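Local coordinates for protein PAN2-PAN3 deadenylation complex catalytic subunit pan2 (Neurospora crassa, PDB 4CZX) that probably shortens the poly(A) tails of mRNA as catalytic subunit of the PAN deadenylation complex, this piece being its N-terminal WD40 beta-propeller domain, at residues Ala34-Gln38 and Asp39-Trp43; Phe78-Asp82 and Lys83-Phe87; Met117-Ser121 and Lys122-Glu126. All coordinates share one frame; numbering follows the deposited sequence. Where two conformers were deposited one is given.

Overall arrangement
Followed from the N terminus, the chain makes three hairpin turns in series, none nested in or crossing another, each linking the first two strands of its own four-stranded antiparallel sheet in the beta-propeller. Contact 1 closes the loop between strands 32-35 and 41-45, contact 2 that between strands 77-80 and 85-88, and contact 3 that between strands 114-119 and 126-131. Neighbouring turns pack together: Phe80 of contact 2 lies against Asp36 and Trp43 of contact 1, and Val81 of contact 2 meets Phe119 and Thr124 of contact 3. Contacts 1 and 3 do not touch, their centres about 19 Å apart, so contact 2 links them.

Contact 1: Ala34-Gln38 and Asp39-Trp43; sequences AFDNQ and DELLW
Asp39 follows Gln38 into a type I' beta turn that runs from Gln38 to Leu41, and the two side chains lie alongside each other. Next in the turn, Glu40 sends its carboxylate to the backbone amides of Phe322 and Thr323. Leu41 takes up the returning strand: its carbonyl O accepts from Asp36 N at 2.8 Å, while its CB rests against Asp36 CB at 3.7 Å. A water lies within hydrogen-bonding distance of the carbonyl oxygens of Asp36 and Leu41 and probably bridges them. This is the hairpin between the first two strands of a propeller blade, in the predicted first WD repeat. Leu42, with CG anti to its backbone N (chi1 180°), lays CD1 over the centre of the Phe35 ring, 3.8 Å from the centroid. Trp43 pairs with Ala34 through two backbone hydrogen bonds, and its indole NE1 donates to Asp36 OD2 at 3.0 Å on the anti side, 31° out of the carboxylate plane. Arg98 forms a salt bridge with that same oxygen, whereas OD1 accepts from Gln38 N at 3.2 Å in an Asx turn. Replacing Asp36 with an alanine would probably leave the indole N-H and the Arg98 charge without their shared acceptor and the Asx turn unsupported.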
# COMPACT_ATOMS: atom_id res chain seq x y z
N ALA A 34 -24.60 -21.83 6.87
CA ALA A 34 -24.94 -22.70 8.00
C ALA A 34 -25.34 -21.89 9.23
O ALA A 34 -24.67 -20.92 9.61
CB ALA A 34 -23.77 -23.61 8.36
N PHE A 35 -26.44 -22.30 9.85
CA PHE A 35 -26.82 -21.79 11.16
C PHE A 35 -25.82 -22.21 12.22
O PHE A 35 -25.49 -23.39 12.32
CB PHE A 35 -28.21 -22.29 11.53
CG PHE A 35 -29.33 -21.54 10.87
CD1 PHE A 35 -29.69 -20.29 11.33
CD2 PHE A 35 -30.02 -22.10 9.80
CE1 PHE A 35 -30.72 -19.59 10.73
CE2 PHE A 35 -31.06 -21.41 9.20
CZ PHE A 35 -31.41 -20.16 9.66
N ASP A 36 -25.37 -21.25 13.03
CA ASP A 36 -24.59 -21.55 14.22
C ASP A 36 -25.47 -22.31 15.22
O ASP A 36 -26.70 -22.25 15.16
CB ASP A 36 -24.08 -20.25 14.87
CG ASP A 36 -22.82 -20.44 15.69
OD1 ASP A 36 -22.69 -21.44 16.42
OD2 ASP A 36 -21.94 -19.55 15.60
N ASN A 37 -24.86 -23.00 16.17
CA ASN A 37 -25.70 -23.54 17.25
C ASN A 37 -25.71 -22.65 18.50
O ASN A 37 -26.21 -23.06 19.54
CB ASN A 37 -25.29 -24.98 17.60
CG ASN A 37 -23.81 -25.14 17.88
OD1 ASN A 37 -23.13 -24.19 18.25
ND2 ASN A 37 -23.31 -26.36 17.72
N GLN A 38 -25.19 -21.43 18.40
CA GLN A 38 -25.36 -20.45 19.46
C GLN A 38 -25.39 -19.03 18.92
O GLN A 38 -25.03 -18.78 17.75
CB GLN A 38 -24.25 -20.57 20.51
CG GLN A 38 -22.86 -20.32 19.95
CD GLN A 38 -21.80 -20.30 21.03
OE1 GLN A 38 -21.37 -19.23 21.48
NE2 GLN A 38 -21.36 -21.48 21.45
N ASP A 39 -25.84 -18.11 19.77
CA ASP A 39 -25.77 -16.67 19.52
C ASP A 39 -26.63 -16.19 18.35
O ASP A 39 -26.43 -15.07 17.87
CB ASP A 39 -24.31 -16.26 19.30
CG ASP A 39 -23.47 -16.47 20.54
OD1 ASP A 39 -24.07 -16.55 21.63
OD2 ASP A 39 -22.23 -16.56 20.44
N GLU A 40 -27.56 -17.03 17.89
CA GLU A 40 -28.51 -16.64 16.85
C GLU A 40 -27.82 -16.26 15.53
O GLU A 40 -28.30 -15.41 14.78
CB GLU A 40 -29.36 -15.47 17.33
CG GLU A 40 -30.21 -15.81 18.54
CD GLU A 40 -31.15 -16.94 18.23
OE1 GLU A 40 -32.17 -16.68 17.56
OE2 GLU A 40 -30.85 -18.09 18.63
N LEU A 41 -26.69 -16.91 15.25
CA LEU A 41 -25.91 -16.54 14.06
C LEU A 41 -26.20 -17.41 12.85
O LEU A 41 -26.39 -18.63 12.97
CB LEU A 41 -24.41 -16.59 14.38
CG LEU A 41 -23.92 -15.64 15.47
CD1 LEU A 41 -22.43 -15.83 15.71
CD2 LEU A 41 -24.25 -14.20 15.09
N LEU A 42 -26.23 -16.77 11.69
CA LEU A 42 -26.16 -17.47 10.41
C LEU A 42 -24.84 -17.11 9.73
O LEU A 42 -24.51 -15.92 9.59
CB LEU A 42 -27.34 -17.11 9.51
CG LEU A 42 -27.36 -17.78 8.12
CD1 LEU A 42 -27.65 -19.27 8.23
CD2 LEU A 42 -28.39 -17.11 7.22
N TRP A 43 -24.09 -18.12 9.31
CA TRP A 43 -22.81 -17.92 8.65
C TRP A 43 -22.89 -18.15 7.15
O TRP A 43 -23.51 -19.12 6.69
CB TRP A 43 -21.75 -18.83 9.27
CG TRP A 43 -21.41 -18.43 10.68
CD1 TRP A 43 -22.07 -18.78 11.82
CD2 TRP A 43 -20.33 -17.57 11.10
NE1 TRP A 43 -21.46 -18.21 12.92
CE2 TRP A 43 -20.39 -17.47 12.50
CE3 TRP A 43 -19.31 -16.89 10.41
CZ2 TRP A 43 -19.48 -16.71 13.24
CZ3 TRP A 43 -18.40 -16.13 11.15
CH2 TRP A 43 -18.49 -16.05 12.55
O HOH W 1 -28.07 -19.70 14.93

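Contact 2: Phe78-Asp82 and Lys83-Phe87; sequences FLFVD and KGVIF
Ile86 and Leu79 face each other as an antiparallel hydrogen-bonded pair: Ile86 N donates to Leu79 O at 2.7 Å, and Leu79 N returns a bond to Ile86 O at 2.8 Å. Their side chains leave the sheet on the same face, with the CB atoms 4.2 Å apart. Beyond Leu79, Val81 N donates to Gly84 O at 3.1 Å, nearly along the C=O axis, and Val81 sets CG2 against that same carbonyl oxygen; the reverse bond from Gly84 N to Val81 O is weak. At the tip of this hairpin, Lys83 touches Asp82 through its CB, and its chain runs on extended beyond CG. The other face of the sheet carries Phe78, Phe80, Val85 and Phe87. Phe78 and Phe87 meet rim to rim with their planes 73° apart, CD1 of Phe78 lying 3.5 Å from Phe87 CD2. Val85 CG1, anti to its backbone N (chi1 -177°), reaches Phe80 CE1 at 3.7 Å and also lies over one face of the Phe87 ring, offset toward its rim. The hairpin is flanked by two blades of the propeller: Leu79 and Ile86 pack on Met117 of strand 114-119, while Phe78 and Phe80 meet Trp43 and Ala34 of strands 41-45 and 32-35.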
# COMPACT_ATOMS: atom_id res chain seq x y z
N PHE A 78 -18.77 -24.94 7.21
CA PHE A 78 -18.64 -24.52 8.61
C PHE A 78 -18.90 -25.70 9.55
O PHE A 78 -19.67 -26.61 9.22
CB PHE A 78 -19.65 -23.42 8.96
CG PHE A 78 -19.56 -22.18 8.12
CD1 PHE A 78 -18.62 -21.20 8.40
CD2 PHE A 78 -20.48 -21.97 7.10
CE1 PHE A 78 -18.57 -20.03 7.63
CE2 PHE A 78 -20.43 -20.81 6.33
CZ PHE A 78 -19.48 -19.83 6.60
N LEU A 79 -18.26 -25.68 10.72
CA LEU A 79 -18.70 -26.49 11.86
C LEU A 79 -18.63 -25.63 13.11
O LEU A 79 -17.85 -24.68 13.16
CB LEU A 79 -17.86 -27.75 12.05
CG LEU A 79 -18.08 -28.97 11.14
CD1 LEU A 79 -17.11 -30.06 11.55
CD2 LEU A 79 -19.52 -29.47 11.19
N PHE A 80 -19.43 -25.97 14.11
CA PHE A 80 -19.58 -25.15 15.30
C PHE A 80 -19.34 -25.90 16.59
O PHE A 80 -19.89 -27.00 16.80
CB PHE A 80 -20.98 -24.53 15.33
CG PHE A 80 -21.32 -23.79 14.08
CD1 PHE A 80 -20.85 -22.50 13.88
CD2 PHE A 80 -22.07 -24.40 13.08
CE1 PHE A 80 -21.12 -21.82 12.70
CE2 PHE A 80 -22.36 -23.72 11.91
CZ PHE A 80 -21.89 -22.43 11.72
N VAL A 81 -18.52 -25.30 17.46
CA VAL A 81 -18.29 -25.81 18.82
C VAL A 81 -18.38 -24.65 19.81
O VAL A 81 -18.52 -23.50 19.42
CB VAL A 81 -16.93 -26.52 18.95
CG1 VAL A 81 -16.81 -27.64 17.90
CG2 VAL A 81 -15.80 -25.53 18.79
N ASP A 82 -18.32 -24.96 21.10
CA ASP A 82 -18.45 -23.92 22.12
C ASP A 82 -17.42 -22.80 21.96
O ASP A 82 -17.78 -21.62 22.04
CB ASP A 82 -18.36 -24.54 23.52
CG ASP A 82 -19.59 -25.36 23.87
OD1 ASP A 82 -20.64 -25.17 23.22
OD2 ASP A 82 -19.50 -26.20 24.79
N LYS A 83 -16.16 -23.15 21.72
CA LYS A 83 -15.09 -22.14 21.68
C LYS A 83 -15.13 -21.26 20.43
O LYS A 83 -14.68 -20.11 20.47
CB LYS A 83 -13.73 -22.82 21.77
CG LYS A 83 -13.34 -23.30 23.17
CD LYS A 83 -12.33 -24.43 23.07
CE LYS A 83 -11.44 -24.54 24.30
NZ LYS A 83 -10.41 -25.61 24.10
N GLY A 84 -15.63 -21.78 19.32
CA GLY A 84 -15.68 -20.99 18.11
C GLY A 84 -16.16 -21.74 16.89
O GLY A 84 -16.81 -22.78 17.00
N VAL A 85 -15.83 -21.20 15.72
CA VAL A 85 -16.28 -21.75 14.46
C VAL A 85 -15.12 -22.38 13.72
O VAL A 85 -14.02 -21.81 13.67
CB VAL A 85 -16.91 -20.67 13.57
CG1 VAL A 85 -17.46 -21.29 12.24
CG2 VAL A 85 -17.99 -19.93 14.35
N ILE A 86 -15.35 -23.55 13.14
CA ILE A 86 -14.35 -24.19 12.29
C ILE A 86 -14.72 -23.98 10.82
O ILE A 86 -15.88 -24.15 10.41
CB ILE A 86 -14.22 -25.69 12.60
CG1 ILE A 86 -14.12 -25.90 14.12
CG2 ILE A 86 -13.00 -26.29 11.90
CD1 ILE A 86 -14.04 -27.35 14.52
N PHE A 87 -13.72 -23.56 10.05
CA PHE A 87 -13.89 -23.20 8.64
C PHE A 87 -13.03 -24.09 7.77
O PHE A 87 -11.83 -24.26 8.04
CB PHE A 87 -13.49 -21.73 8.40
CG PHE A 87 -14.14 -20.74 9.34
CD1 PHE A 87 -13.52 -20.39 10.55
CD2 PHE A 87 -15.32 -20.12 8.99
CE1 PHE A 87 -14.11 -19.44 11.41
CE2 PHE A 87 -15.92 -19.18 9.82
CZ PHE A 87 -15.31 -18.83 11.05

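Contact 3: Met117-Ser121 and Lys122-Glu126; sequences MSFTS and KGTSE
With CG anti to the carbonyl carbon (chi1 -62°), the Phe119 ring is carried alongside Thr124, whose CG2 lies over one face of the ring. This methyl lies 4.2 Å from the centroid, offset toward the rim, in a CH-pi contact. A second pairing crosses nearly at right angles: Glu126 extends its chain from a CG anti to the backbone N (chi1 -175°) and presents OE1 to Thr120 OG1. The hydroxyl donates this bond, 2.7 Å long, on the anti side of the carboxylate. The other oxygen, OE2, receives Lys122 NZ at 2.8 Å on the syn side, 35° out of the carboxylate plane, in a salt bridge. One carboxylate thus ties Thr120 and Lys122 to Glu126 through separate oxygens, which probably limits its rotation. The backbones are joined through water: one molecule accepts from Thr120 N and Lys122 N and donates to Gly123 O and Glu126 O, and a second joins Thr120 O to Gly123 N. Outside the loop, Phe119 and Thr124 both rest on Val81 of the preceding blade. A type II' turn from Lys122 to Ser125, with Gly123 at positive phi and Ser125 N donating to Lys122 O at 3.1 Å, reverses the chain between the first two strands of a WD40 propeller blade.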
# COMPACT_ATOMS: atom_id res chain seq x y z
N MET A 117 -15.96 -31.91 6.16
CA MET A 117 -15.54 -32.40 7.45
C MET A 117 -16.70 -32.68 8.37
O MET A 117 -17.82 -32.18 8.17
CB MET A 117 -14.62 -31.41 8.10
CG MET A 117 -15.28 -30.16 8.31
SD MET A 117 -14.04 -29.18 9.12
CE MET A 117 -14.97 -27.77 9.03
N SER A 118 -16.43 -33.47 9.39
CA SER A 118 -17.45 -33.88 10.34
C SER A 118 -16.83 -34.15 11.70
O SER A 118 -15.62 -34.32 11.82
CB SER A 118 -18.18 -35.14 9.86
OG SER A 118 -17.34 -36.28 9.99
N PHE A 119 -17.67 -34.20 12.72
CA PHE A 119 -17.23 -34.71 14.00
C PHE A 119 -17.08 -36.23 13.90
O PHE A 119 -17.41 -36.83 12.87
CB PHE A 119 -18.19 -34.28 15.11
CG PHE A 119 -18.28 -32.79 15.26
CD1 PHE A 119 -17.19 -32.08 15.76
CD2 PHE A 119 -19.41 -32.09 14.87
CE1 PHE A 119 -17.24 -30.70 15.88
CE2 PHE A 119 -19.47 -30.71 14.99
CZ PHE A 119 -18.38 -30.01 15.51
N THR A 120 -16.55 -36.83 14.96
CA THR A 120 -16.28 -38.26 14.95
C THR A 120 -16.89 -38.87 16.21
O THR A 120 -18.00 -38.51 16.59
CB THR A 120 -14.76 -38.55 14.88
OG1 THR A 120 -14.12 -38.12 16.09
CG2 THR A 120 -14.13 -37.83 13.68
N SER A 121 -16.17 -39.78 16.86
CA SER A 121 -16.71 -40.46 18.03
C SER A 121 -16.44 -39.69 19.32
O SER A 121 -16.75 -40.17 20.41
CB SER A 121 -16.13 -41.87 18.14
OG SER A 121 -14.75 -41.82 18.46
N LYS A 122 -15.88 -38.49 19.19
CA LYS A 122 -15.36 -37.79 20.37
C LYS A 122 -16.04 -36.45 20.63
O LYS A 122 -15.41 -35.50 21.10
CB LYS A 122 -13.85 -37.60 20.22
CG LYS A 122 -13.12 -38.92 20.04
CD LYS A 122 -11.62 -38.75 19.95
CE LYS A 122 -10.99 -40.08 19.56
NZ LYS A 122 -9.53 -39.94 19.28
N GLY A 123 -17.33 -36.40 20.35
CA GLY A 123 -18.11 -35.20 20.58
C GLY A 123 -17.59 -34.08 19.71
O GLY A 123 -17.52 -34.21 18.49
N THR A 124 -17.21 -32.97 20.32
CA THR A 124 -16.72 -31.86 19.51
C THR A 124 -15.20 -31.70 19.62
O THR A 124 -14.65 -30.70 19.16
CB THR A 124 -17.40 -30.54 19.91
OG1 THR A 124 -17.33 -30.37 21.33
CG2 THR A 124 -18.87 -30.55 19.47
N SER A 125 -14.53 -32.68 20.21
CA SER A 125 -13.10 -32.60 20.44
C SER A 125 -12.27 -32.98 19.21
O SER A 125 -11.07 -32.71 19.15
CB SER A 125 -12.70 -33.51 21.62
OG SER A 125 -13.52 -33.28 22.75
N GLU A 126 -12.92 -33.63 18.24
CA GLU A 126 -12.19 -34.16 17.08
C GLU A 126 -13.00 -34.07 15.79
O GLU A 126 -14.21 -34.29 15.77
CB GLU A 126 -11.80 -35.62 17.36
CG GLU A 126 -10.93 -36.27 16.29
CD GLU A 126 -10.63 -37.74 16.60
OE1 GLU A 126 -11.44 -38.62 16.22
OE2 GLU A 126 -9.58 -38.02 17.22
O HOH W 2 -15.76 -35.87 17.47
O HOH W 3 -19.54 -37.80 18.65
O HOH W 4 -13.24 -41.39 16.44